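Uncharacterized protein (Bordetella pertussis, PDB 3FVV) probably removes the phosphate from histidinol phosphate in histidine biosynthesis, as a magnesium-dependent hydrolase of the haloacid dehalogenase (HAD) superfamily. Local coordinates at residues 112-117 with 133-138; 108-113 with 166-171. All coordinates share one frame; numbering follows the deposited sequence.

Contact 1 of 2, residues 112-117 with 133-138. With SO4 (sulfate ion), chain C.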
ATOM      1  N   ALA A 112      -9.148  -4.237  -5.962  1.00 14.37           N
ATOM      2  CA  ALA A 112      -8.572  -4.216  -4.630  1.00 12.49           C
ATOM      3  C   ALA A 112      -7.259  -3.438  -4.682  1.00 13.03           C
ATOM      4  O   ALA A 112      -6.466  -3.528  -5.670  1.00 14.45           O
ATOM      5  CB  ALA A 112      -8.286  -5.657  -4.129  1.00 12.58           C
ATOM      6  N   LEU A 113      -7.029  -2.704  -3.599  1.00 11.72           N
ATOM      7  CA  LEU A 113      -5.765  -2.077  -3.308  1.00 13.11           C
ATOM      8  C   LEU A 113      -4.936  -3.033  -2.435  1.00 12.81           C
ATOM      9  O   LEU A 113      -5.423  -3.515  -1.389  1.00 11.36           O
ATOM     10  CB  LEU A 113      -6.010  -0.720  -2.640  1.00 12.18           C
ATOM     11  CG  LEU A 113      -4.902   0.316  -2.495  1.00 15.89           C
ATOM     12  CD1 LEU A 113      -4.438   0.918  -3.806  1.00 17.20           C
ATOM     13  CD2 LEU A 113      -5.374   1.474  -1.554  1.00 14.25           C
ATOM     14  N   VAL A 114      -3.711  -3.334  -2.905  1.00 12.20           N
ATOM     15  CA  VAL A 114      -2.832  -4.266  -2.213  1.00 11.32           C
ATOM     16  C   VAL A 114      -1.532  -3.573  -1.846  1.00 12.21           C
ATOM     17  O   VAL A 114      -0.678  -3.309  -2.734  1.00 12.70           O
ATOM     18  CB  VAL A 114      -2.531  -5.530  -3.087  1.00 11.98           C
ATOM     19  CG1 VAL A 114      -1.921  -6.629  -2.186  1.00  7.37           C
ATOM     20  CG2 VAL A 114      -3.798  -6.028  -3.791  1.00  9.70           C
ATOM     21  N   THR A 115      -1.359  -3.293  -0.555  1.00 11.94           N
ATOM     22  CA  THR A 115      -0.324  -2.386  -0.105  1.00 12.49           C
ATOM     23  C   THR A 115       0.282  -2.775   1.248  1.00 13.08           C
ATOM     24  O   THR A 115      -0.426  -3.198   2.152  1.00 11.89           O
ATOM     25  CB  THR A 115      -0.918  -0.933  -0.024  1.00 13.68           C
ATOM     26  OG1 THR A 115       0.051  -0.037   0.518  1.00 13.35           O
ATOM     27  CG2 THR A 115      -2.163  -0.912   0.844  1.00 11.91           C
ATOM     28  N   ALA A 116       1.602  -2.581   1.379  1.00 12.50           N
ATOM     29  CA  ALA A 116       2.316  -2.820   2.633  1.00 13.51           C
ATOM     30  C   ALA A 116       2.006  -1.725   3.621  1.00 12.87           C
ATOM     31  O   ALA A 116       2.201  -1.919   4.804  1.00 13.90           O
ATOM     32  CB  ALA A 116       3.824  -2.885   2.435  1.00 11.94           C
ATOM     33  N   THR A 117       1.557  -0.561   3.162  1.00 12.33           N
ATOM     34  CA  THR A 117       1.285   0.518   4.120  1.00 10.95           C
ATOM     35  C   THR A 117       0.018   0.120   4.918  1.00 11.84           C
ATOM     36  O   THR A 117      -0.953  -0.330   4.365  1.00 12.23           O
ATOM     37  CB  THR A 117       1.244   1.884   3.445  1.00 11.51           C
ATOM     38  OG1 THR A 117       2.555   2.208   2.939  1.00  9.81           O
ATOM     39  CG2 THR A 117       0.817   3.021   4.432  1.00  8.27           C
ATOM     40  N   HIS A 133     -12.195  -2.902  -1.732  1.00 11.88           N
ATOM     41  CA  HIS A 133     -11.412  -3.986  -1.066  1.00 11.15           C
ATOM     42  C   HIS A 133     -10.011  -3.527  -0.842  1.00 12.07           C
ATOM     43  O   HIS A 133      -9.375  -2.995  -1.782  1.00 13.27           O
ATOM     44  CB  HIS A 133     -11.406  -5.222  -1.960  1.00 12.62           C
ATOM     45  CG  HIS A 133     -12.782  -5.781  -2.173  1.00 10.89           C
ATOM     46  ND1 HIS A 133     -13.471  -6.433  -1.163  1.00 13.06           N
ATOM     47  CD2 HIS A 133     -13.631  -5.693  -3.218  1.00 10.95           C
ATOM     48  CE1 HIS A 133     -14.680  -6.743  -1.598  1.00 13.31           C
ATOM     49  NE2 HIS A 133     -14.799  -6.305  -2.843  1.00 14.00           N
ATOM     50  N   LEU A 134      -9.503  -3.780   0.358  1.00 10.53           N
ATOM     51  CA  LEU A 134      -8.153  -3.356   0.749  1.00 11.35           C
ATOM     52  C   LEU A 134      -7.424  -4.553   1.317  1.00 11.45           C
ATOM     53  O   LEU A 134      -7.904  -5.184   2.244  1.00 11.31           O
ATOM     54  CB  LEU A 134      -8.225  -2.333   1.859  1.00 10.59           C
ATOM     55  CG  LEU A 134      -6.881  -1.838   2.433  1.00 13.45           C
ATOM     56  CD1 LEU A 134      -6.032  -1.108   1.411  1.00  8.72           C
ATOM     57  CD2 LEU A 134      -7.131  -0.960   3.626  1.00 13.40           C
ATOM     58  N   ILE A 135      -6.252  -4.825   0.794  1.00 11.16           N
ATOM     59  CA  ILE A 135      -5.472  -5.941   1.248  1.00 11.94           C
ATOM     60  C   ILE A 135      -4.142  -5.317   1.695  1.00 11.90           C
ATOM     61  O   ILE A 135      -3.163  -5.189   0.911  1.00 10.73           O
ATOM     62  CB  ILE A 135      -5.326  -7.008   0.130  1.00 12.65           C
ATOM     63  CG1 ILE A 135      -6.707  -7.539  -0.347  1.00 15.08           C
ATOM     64  CG2 ILE A 135      -4.473  -8.179   0.610  1.00 12.17           C
ATOM     65  CD1 ILE A 135      -6.717  -8.060  -1.804  1.00 18.62           C
ATOM     66  N   ALA A 136      -4.139  -4.885   2.954  1.00 10.69           N
ATOM     67  CA  ALA A 136      -3.032  -4.115   3.545  1.00 10.41           C
ATOM     68  C   ALA A 136      -2.500  -4.788   4.800  1.00 11.15           C
ATOM     69  O   ALA A 136      -3.181  -5.576   5.412  1.00 11.09           O
ATOM     70  CB  ALA A 136      -3.489  -2.665   3.911  1.00  9.50           C
ATOM     71  N   THR A 137      -1.261  -4.470   5.189  1.00 12.37           N
ATOM     72  CA  THR A 137      -0.722  -4.945   6.477  1.00 12.09           C
ATOM     73  C   THR A 137      -1.669  -4.387   7.545  1.00 13.94           C
ATOM     74  O   THR A 137      -2.070  -3.220   7.489  1.00 12.33           O
ATOM     75  CB  THR A 137       0.684  -4.471   6.641  1.00 12.74           C
ATOM     76  OG1 THR A 137       1.433  -5.085   5.593  1.00 11.50           O
ATOM     77  CG2 THR A 137       1.334  -4.839   8.060  1.00 11.79           C
ATOM     78  N   ASP A 138      -2.082  -5.239   8.463  1.00 12.75           N
ATOM     79  CA  ASP A 138      -3.069  -4.856   9.444  1.00 13.97           C
ATOM     80  C   ASP A 138      -2.423  -4.658  10.789  1.00 14.39           C
ATOM     81  O   ASP A 138      -1.747  -5.553  11.322  1.00 13.35           O
ATOM     82  CB  ASP A 138      -4.192  -5.891   9.581  1.00 13.83           C
ATOM     83  CG  ASP A 138      -5.071  -5.963   8.310  1.00 18.19           C
ATOM     84  OD1 ASP A 138      -5.432  -4.888   7.737  1.00 17.95           O
ATOM     85  OD2 ASP A 138      -5.375  -7.105   7.901  1.00 20.15           O
TER
HETATM   86  S   SO4 C 233       3.163  -0.364  -1.194  1.00 25.07           S
HETATM   87  O1  SO4 C 233       1.860   0.225  -1.685  1.00 21.78           O
HETATM   88  O2  SO4 C 233       3.064  -1.832  -0.840  1.00 17.15           O
HETATM   89  O3  SO4 C 233       4.141  -0.025  -2.217  1.00 24.98           O
HETATM   90  O4  SO4 C 233       3.597   0.293   0.048  1.00 20.50           O

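Contact 2 of 2, residues 108-113 with 166-171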
ATOM      1  N   GLY A 108     -16.554  -3.675 -14.762  1.00 12.22           N
ATOM      2  CA  GLY A 108     -17.081  -4.700 -13.888  1.00 13.40           C
ATOM      3  C   GLY A 108     -15.994  -5.473 -13.144  1.00 12.82           C
ATOM      4  O   GLY A 108     -16.279  -6.469 -12.547  1.00 13.01           O
ATOM      5  N   ASP A 109     -14.742  -5.065 -13.216  1.00 12.42           N
ATOM      6  CA  ASP A 109     -13.667  -5.857 -12.625  1.00 12.56           C
ATOM      7  C   ASP A 109     -13.845  -5.870 -11.108  1.00 12.94           C
ATOM      8  O   ASP A 109     -14.417  -4.930 -10.543  1.00 15.08           O
ATOM      9  CB  ASP A 109     -12.292  -5.335 -13.046  1.00 13.11           C
ATOM     10  CG  ASP A 109     -12.037  -5.489 -14.575  1.00 17.07           C
ATOM     11  OD1 ASP A 109     -12.890  -6.186 -15.226  1.00 14.31           O
ATOM     12  OD2 ASP A 109     -10.993  -4.941 -15.096  1.00 16.14           O
ATOM     13  N   LEU A 110     -13.433  -6.953 -10.456  1.00 13.02           N
ATOM     14  CA  LEU A 110     -13.293  -6.967  -8.995  1.00 13.75           C
ATOM     15  C   LEU A 110     -11.980  -6.242  -8.648  1.00 13.06           C
ATOM     16  O   LEU A 110     -10.943  -6.709  -9.021  1.00 14.16           O
ATOM     17  CB  LEU A 110     -13.266  -8.399  -8.457  1.00 13.83           C
ATOM     18  CG  LEU A 110     -13.013  -8.538  -6.950  1.00 16.67           C
ATOM     19  CD1 LEU A 110     -14.083  -7.737  -6.186  1.00 14.75           C
ATOM     20  CD2 LEU A 110     -12.913 -10.046  -6.503  1.00 16.04           C
ATOM     21  N   CYS A 111     -12.036  -5.127  -7.939  1.00 13.15           N
ATOM     22  CA  CYS A 111     -10.856  -4.254  -7.705  1.00 14.00           C
ATOM     23  C   CYS A 111     -10.468  -4.179  -6.217  1.00 13.93           C
ATOM     24  O   CYS A 111     -11.318  -4.053  -5.357  1.00 13.95           O
ATOM     25  CB  CYS A 111     -11.127  -2.830  -8.190  1.00 13.59           C
ATOM     26  SG  CYS A 111     -11.454  -2.762  -9.952  1.00 17.98           S
ATOM     27  N   ALA A 112      -9.148  -4.237  -5.962  1.00 14.37           N
ATOM     28  CA  ALA A 112      -8.572  -4.216  -4.630  1.00 12.49           C
ATOM     29  C   ALA A 112      -7.259  -3.438  -4.682  1.00 13.03           C
ATOM     30  O   ALA A 112      -6.466  -3.528  -5.670  1.00 14.45           O
ATOM     31  CB  ALA A 112      -8.286  -5.657  -4.129  1.00 12.58           C
ATOM     32  N   LEU A 113      -7.029  -2.704  -3.599  1.00 11.72           N
ATOM     33  CA  LEU A 113      -5.765  -2.077  -3.308  1.00 13.11           C
ATOM     34  C   LEU A 113      -4.936  -3.033  -2.435  1.00 12.81           C
ATOM     35  O   LEU A 113      -5.423  -3.515  -1.389  1.00 11.36           O
ATOM     36  CB  LEU A 113      -6.010  -0.720  -2.640  1.00 12.18           C
ATOM     37  CG  LEU A 113      -4.902   0.316  -2.495  1.00 15.89           C
ATOM     38  CD1 LEU A 113      -4.438   0.918  -3.806  1.00 17.20           C
ATOM     39  CD2 LEU A 113      -5.374   1.474  -1.554  1.00 14.25           C
ATOM     40  N   GLN A 166      -5.893 -15.536   0.282  1.00 13.14           N
ATOM     41  CA  GLN A 166      -6.782 -15.661   1.447  1.00 14.31           C
ATOM     42  C   GLN A 166      -8.029 -14.829   1.264  1.00 15.60           C
ATOM     43  O   GLN A 166      -9.098 -15.309   1.540  1.00 15.81           O
ATOM     44  CB  GLN A 166      -6.079 -15.312   2.743  1.00 14.60           C
ATOM     45  CG  GLN A 166      -4.943 -16.230   3.015  1.00 13.63           C
ATOM     46  CD  GLN A 166      -4.112 -15.863   4.203  1.00 13.82           C
ATOM     47  OE1 GLN A 166      -3.805 -14.686   4.457  1.00 12.66           O
ATOM     48  NE2 GLN A 166      -3.663 -16.905   4.929  1.00  8.71           N
ATOM     49  N   TRP A 167      -7.899 -13.591   0.762  1.00 16.28           N
ATOM     50  CA  TRP A 167      -9.065 -12.740   0.547  1.00 16.37           C
ATOM     51  C   TRP A 167     -10.076 -13.315  -0.479  1.00 16.56           C
ATOM     52  O   TRP A 167     -11.278 -13.347  -0.239  1.00 16.84           O
ATOM     53  CB  TRP A 167      -8.588 -11.332   0.183  1.00 17.19           C
ATOM     54  CG  TRP A 167      -9.561 -10.488  -0.477  1.00 17.33           C
ATOM     55  CD1 TRP A 167     -10.661  -9.919   0.070  1.00 19.34           C
ATOM     56  CD2 TRP A 167      -9.520 -10.080  -1.831  1.00 16.12           C
ATOM     57  NE1 TRP A 167     -11.329  -9.167  -0.882  1.00 19.92           N
ATOM     58  CE2 TRP A 167     -10.643  -9.253  -2.057  1.00 19.74           C
ATOM     59  CE3 TRP A 167      -8.663 -10.350  -2.888  1.00 17.75           C
ATOM     60  CZ2 TRP A 167     -10.930  -8.704  -3.290  1.00 18.21           C
ATOM     61  CZ3 TRP A 167      -8.943  -9.775  -4.118  1.00 21.45           C
ATOM     62  CH2 TRP A 167     -10.077  -8.978  -4.304  1.00 16.14           C
ATOM     63  N   LEU A 168      -9.590 -13.781  -1.605  1.00 16.18           N
ATOM     64  CA  LEU A 168     -10.471 -14.343  -2.598  1.00 16.79           C
ATOM     65  C   LEU A 168     -11.247 -15.536  -2.003  1.00 18.32           C
ATOM     66  O   LEU A 168     -12.466 -15.671  -2.198  1.00 18.81           O
ATOM     67  CB  LEU A 168      -9.673 -14.772  -3.842  1.00 15.37           C
ATOM     68  CG  LEU A 168      -9.120 -13.600  -4.654  1.00 14.81           C
ATOM     69  CD1 LEU A 168      -8.028 -14.042  -5.625  1.00 12.03           C
ATOM     70  CD2 LEU A 168     -10.235 -12.798  -5.378  1.00  8.61           C
ATOM     71  N   ALA A 169     -10.563 -16.396  -1.261  1.00 19.56           N
ATOM     72  CA  ALA A 169     -11.226 -17.597  -0.710  1.00 19.90           C
ATOM     73  C   ALA A 169     -12.323 -17.179   0.299  1.00 20.47           C
ATOM     74  O   ALA A 169     -13.428 -17.709   0.306  1.00 19.75           O
ATOM     75  CB  ALA A 169     -10.198 -18.486  -0.068  1.00 20.42           C
ATOM     76  N   GLY A 170     -12.015 -16.209   1.147  1.00 21.27           N
ATOM     77  CA  GLY A 170     -13.049 -15.560   1.966  1.00 22.35           C
ATOM     78  C   GLY A 170     -14.321 -15.129   1.201  1.00 22.40           C
ATOM     79  O   GLY A 170     -15.413 -15.148   1.728  1.00 22.36           O
ATOM     80  N   MET A 171     -14.190 -14.778  -0.063  1.00 22.32           N
ATOM     81  CA  MET A 171     -15.366 -14.417  -0.868  1.00 21.81           C
ATOM     82  C   MET A 171     -15.864 -15.629  -1.651  1.00 21.02           C
ATOM     83  O   MET A 171     -16.834 -15.537  -2.419  1.00 21.58           O
ATOM     84  CB  MET A 171     -14.995 -13.279  -1.805  1.00 20.89           C
ATOM     85  CG  MET A 171     -14.724 -11.940  -1.097  1.00 23.48           C
ATOM     86  SD  MET A 171     -14.195 -10.631  -2.307  1.00 19.41           S
ATOM     87  CE  MET A 171     -15.742 -10.550  -3.226  1.00 21.61           C
TER

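Contact 1 of 2, residues 112-117 with 133-138
Val114 and Ile135 lie side by side on one face of the sheet, pointing the same way, while Leu113 and Leu134 do the same on the other. Ile135 has CG1 anti to its carbonyl carbon (chi1 -59°), which sets the CG1 branch back toward the start of the strand, with CD1 across at Ala112 CB, 3.7 Å away; CG2 packs beside Val114 CG1 instead. On the opposite face CD1 of Leu134 leans across to Leu113 CD2 (4.0 Å) and meets Thr115 CG2, with Ala136 CB next to that methyl. Strands 112-115 and 133-136 run parallel, 11° apart, bonded from Leu113 N to His133 O, from Ile135 N to Leu113 O (2.7 Å, nearly straight) and from Thr115 N to Ile135 O. Beyond these the strands part, and Thr137 N reaches Thr115 O weakly at 3.4 Å. With OG1 of Thr115 anti to its backbone N (chi1 175°), the hydroxyl faces the sulfate and CG2 stays in the apolar layer. OG1 donates to sulfate O1 (2.9 Å) and accepts from Thr117 N, an ST turn; Ala116 N points straight at sulfate O2 (2.8 Å). Lys160 and the backbone N atoms of Leu11 and Asp12 complete the grip. A threonine ending this strand beside an oxyanion fits HAD motif II, so the sulfate probably marks the site of the substrate phosphate.

Contact 2 of 2, residues 108-113 with 166-171
Leu110 and Ala112 meet Trp167 where helix 158-170 covers one face of the parallel core of the sheet in the Rossmann-like HAD fold. The short strand and helix segments run at 139° to each other, their axes 12.1 Å apart at closest approach, a gap bridged mainly by Leu110 and Trp167. Gly108, at positive phi, closes helix 95-106 with a Schellman motif and turns the chain toward the strand. The carboxylate of Asp109 makes a salt bridge to Arg5 and a hydrogen bond with His104, and takes no part in the contact with helix 158-170. Leu110 makes the most extensive contact of the segment. Its CG stands anti to the backbone N (chi1 175°), carrying CD2 out toward the helix and in among three side chains. Trp167 CH2 lies 3.7 Å from Leu110 CD2, and the methyl approaches the indole obliquely. Leu168 comes past in the opposite direction to touch the same methyl with CD2, and Met171 brings CE to 4.4 Å from Leu110 CD2 at the more open end. Cys111 points to the other side of the sheet, where it packs on His104 and Leu105 of helix 95-106. Ala112 returns to the Trp167 side, and its CB meets the six-membered part of the indole obliquely. Trp167 itself has CG anti to its backbone N, which extends the ring from the helix down to the strand; Leu6 and Ile135 also touch it, and the His133 ring meets it with the planes about 55° apart. The contact is thus wholly apolar, and the indole carbon CH2 serves both strand residues, lying 3.8 Å from Ala112 CB.

In the fold
From the N terminus, strand 5-9 takes its place beside strand 110-115, where both contacts begin. Contact 1 closes the shorter loop: the chain passes through helix 119-128 and returns as strand 133-142, completing a beta-alpha-beta unit. Contact 2 starts a little earlier on the same strand and closes the longer loop, which also takes in the short strands 145-147 and 150-151, at the end of helix 158-170. The loop of contact 1 thus nests inside that of contact 2, and the two share Ala112 and Leu113. Their centres are 11 Å apart, and they touch where Ile135 and His133 pack on Trp167. Together they tie two neighbouring strands to a covering helix, with the sulfate site at the far end of strand 110-115.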